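Local coordinates for protein soluble lytic murein transglycosylase (Escherichia coli, PDB 1QSA) that cleaves the glycosidic bonds between N-acetylmuramic acid and N-acetylglucosamine in peptidoglycan, leaving a 1,6-anhydro bond in the N-acetylmuramic acid, at residues E120-A125 with S144-S149. Residues are numbered along the deposited sequence; the frame is centred on the assembly and turned at random. Where two conformers were deposited one is given.
Sequences EAWQGA and SVWRAS. With SO4 (sulfate ion), chain M.
Trp122 and Trp146 bring two helices of the alpha-superhelix together, the axes of 120-125 and 144-148 passing 10.1 Å apart at 118° between their directions. Trp122 lies against the neighbouring helix with one ring face: CA of Trp146 sits over its six-membered ring, 3.7 Å from the centroid, a CH-pi contact made straight to backbone. CG of Trp122 stands anti to its carbonyl carbon (chi1 -54°), which carries the indole across to that helix. The two indoles pass obliquely, the planes of their five-membered rings inclined by 32°, with CD2 of Trp122 3.6 Å from CD1 of Trp146. At the far end of the Trp122 ring, CH2 touches CG2 of Val145 at 3.7 Å, and CZ2 lies 3.5 Å from CB of Ser149. Ala125 adds a second CH-pi contact, its CB over a face of the Trp146 five-membered ring. Trp113 of helix 102-114 meets the Trp122 ring, while Trp129 packs edge-to-face with Trp146, so the pair belongs to a larger aromatic cluster. A leucine in place of Trp122 would probably leave a gap over the backbone of Trp146 and take from Ser149 the ring against which its CB rests. Arg147 leaves the backbone away from this interface; its NH2 donates a hydrogen bond to O3 of a sulfate, probably from the crystallisation liquor. OG of Ser149 turns back to O of Trp146 in a hydrogen bond of 2.6 Å.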
loop_
_atom_site.group_PDB
_atom_site.type_symbol
_atom_site.label_atom_id
_atom_site.label_comp_id
_atom_site.label_asym_id
_atom_site.label_seq_id
_atom_site.Cartn_x
_atom_site.Cartn_y
_atom_site.Cartn_z
ATOM N N GLU A 120 -7.399 34.254 -8.064
ATOM C CA GLU A 120 -7.074 32.908 -8.521
ATOM C C GLU A 120 -6.064 32.248 -7.571
ATOM O O GLU A 120 -6.158 31.050 -7.264
ATOM C CB GLU A 120 -6.521 32.966 -9.943
ATOM C CG GLU A 120 -6.273 31.603 -10.517
ATOM C CD GLU A 120 -5.803 31.606 -11.963
ATOM O OE1 GLU A 120 -5.645 32.684 -12.595
ATOM O OE2 GLU A 120 -5.591 30.488 -12.470
ATOM N N ALA A 121 -5.116 33.045 -7.089
ATOM C CA ALA A 121 -4.097 32.555 -6.161
ATOM C C ALA A 121 -4.756 32.031 -4.879
ATOM O O ALA A 121 -4.374 30.974 -4.378
ATOM C CB ALA A 121 -3.114 33.662 -5.828
ATOM N N TRP A 122 -5.758 32.755 -4.375
ATOM C CA TRP A 122 -6.450 32.361 -3.145
ATOM C C TRP A 122 -7.305 31.106 -3.321
ATOM O O TRP A 122 -7.429 30.303 -2.385
ATOM C CB TRP A 122 -7.292 33.521 -2.602
ATOM C CG TRP A 122 -6.543 34.819 -2.388
ATOM C CD1 TRP A 122 -7.098 36.074 -2.351
ATOM C CD2 TRP A 122 -5.122 35.009 -2.210
ATOM N NE1 TRP A 122 -6.125 37.019 -2.163
ATOM C CE2 TRP A 122 -4.904 36.400 -2.076
ATOM C CE3 TRP A 122 -4.018 34.145 -2.157
ATOM C CZ2 TRP A 122 -3.627 36.948 -1.896
ATOM C CZ3 TRP A 122 -2.746 34.693 -1.979
ATOM C CH2 TRP A 122 -2.561 36.082 -1.849
ATOM N N GLN A 123 -7.892 30.938 -4.504
ATOM C CA GLN A 123 -8.683 29.747 -4.804
ATOM C C GLN A 123 -7.745 28.544 -4.743
ATOM O O GLN A 123 -8.075 27.526 -4.145
ATOM C CB GLN A 123 -9.308 29.835 -6.198
ATOM C CG GLN A 123 -10.346 30.937 -6.345
ATOM C CD GLN A 123 -10.579 31.373 -7.799
ATOM O OE1 GLN A 123 -9.958 30.858 -8.738
ATOM N NE2 GLN A 123 -11.463 32.352 -7.981
ATOM N N GLY A 124 -6.559 28.685 -5.332
ATOM C CA GLY A 124 -5.592 27.594 -5.326
ATOM C C GLY A 124 -5.055 27.329 -3.941
ATOM O O GLY A 124 -4.941 26.167 -3.513
ATOM N N ALA A 125 -4.716 28.407 -3.240
ATOM C CA ALA A 125 -4.197 28.313 -1.877
ATOM C C ALA A 125 -5.167 27.566 -0.966
ATOM O O ALA A 125 -4.760 26.656 -0.246
ATOM C CB ALA A 125 -3.919 29.704 -1.313
ATOM N N SER A 144 1.137 32.310 3.588
ATOM C CA SER A 144 1.463 33.559 4.280
ATOM C C SER A 144 0.830 34.768 3.591
ATOM O O SER A 144 0.154 35.567 4.246
ATOM C CB SER A 144 2.979 33.737 4.366
ATOM O OG SER A 144 3.295 34.890 5.121
ATOM N N VAL A 145 1.025 34.912 2.279
ATOM C CA VAL A 145 0.436 36.061 1.574
ATOM C C VAL A 145 -1.086 35.962 1.513
ATOM O O VAL A 145 -1.786 36.985 1.556
ATOM C CB VAL A 145 1.047 36.298 0.143
ATOM C CG1 VAL A 145 2.539 36.623 0.257
ATOM C CG2 VAL A 145 0.816 35.103 -0.780
ATOM N N TRP A 146 -1.601 34.733 1.457
ATOM C CA TRP A 146 -3.039 34.493 1.418
ATOM C C TRP A 146 -3.659 35.045 2.696
ATOM O O TRP A 146 -4.634 35.800 2.648
ATOM C CB TRP A 146 -3.322 32.993 1.285
ATOM C CG TRP A 146 -4.767 32.583 1.361
ATOM C CD1 TRP A 146 -5.861 33.264 0.889
ATOM C CD2 TRP A 146 -5.271 31.367 1.932
ATOM N NE1 TRP A 146 -7.008 32.544 1.129
ATOM C CE2 TRP A 146 -6.674 31.376 1.768
ATOM C CE3 TRP A 146 -4.666 30.269 2.563
ATOM C CZ2 TRP A 146 -7.488 30.325 2.209
ATOM C CZ3 TRP A 146 -5.474 29.227 3.002
ATOM C CH2 TRP A 146 -6.872 29.263 2.819
ATOM N N ARG A 147 -3.070 34.696 3.834
ATOM C CA ARG A 147 -3.566 35.184 5.111
ATOM C C ARG A 147 -3.385 36.711 5.222
ATOM O O ARG A 147 -4.269 37.411 5.705
ATOM C CB ARG A 147 -2.851 34.480 6.271
ATOM C CG ARG A 147 -3.313 34.942 7.651
ATOM C CD ARG A 147 -2.665 34.115 8.751
ATOM N NE ARG A 147 -3.116 34.539 10.078
ATOM C CZ ARG A 147 -2.803 33.920 11.212
ATOM N NH1 ARG A 147 -2.049 32.824 11.206
ATOM N NH2 ARG A 147 -3.259 34.395 12.367
ATOM N N ALA A 148 -2.261 37.221 4.734
ATOM C CA ALA A 148 -1.979 38.653 4.794
ATOM C C ALA A 148 -2.954 39.500 3.972
ATOM O O ALA A 148 -3.136 40.683 4.263
ATOM C CB ALA A 148 -0.544 38.929 4.353
ATOM N N SER A 149 -3.597 38.887 2.981
ATOM C CA SER A 149 -4.544 39.582 2.108
ATOM C C SER A 149 -5.885 39.890 2.765
ATOM O O SER A 149 -6.647 40.716 2.258
ATOM C CB SER A 149 -4.832 38.738 0.869
ATOM O OG SER A 149 -5.710 37.676 1.201
HETATM S S SO4 M . -5.197 37.863 12.975
HETATM O O1 SO4 M . -6.589 37.508 12.632
HETATM O O2 SO4 M . -4.945 37.568 14.398
HETATM O O3 SO4 M . -4.262 37.095 12.126
HETATM O O4 SO4 M . -4.986 39.308 12.740
#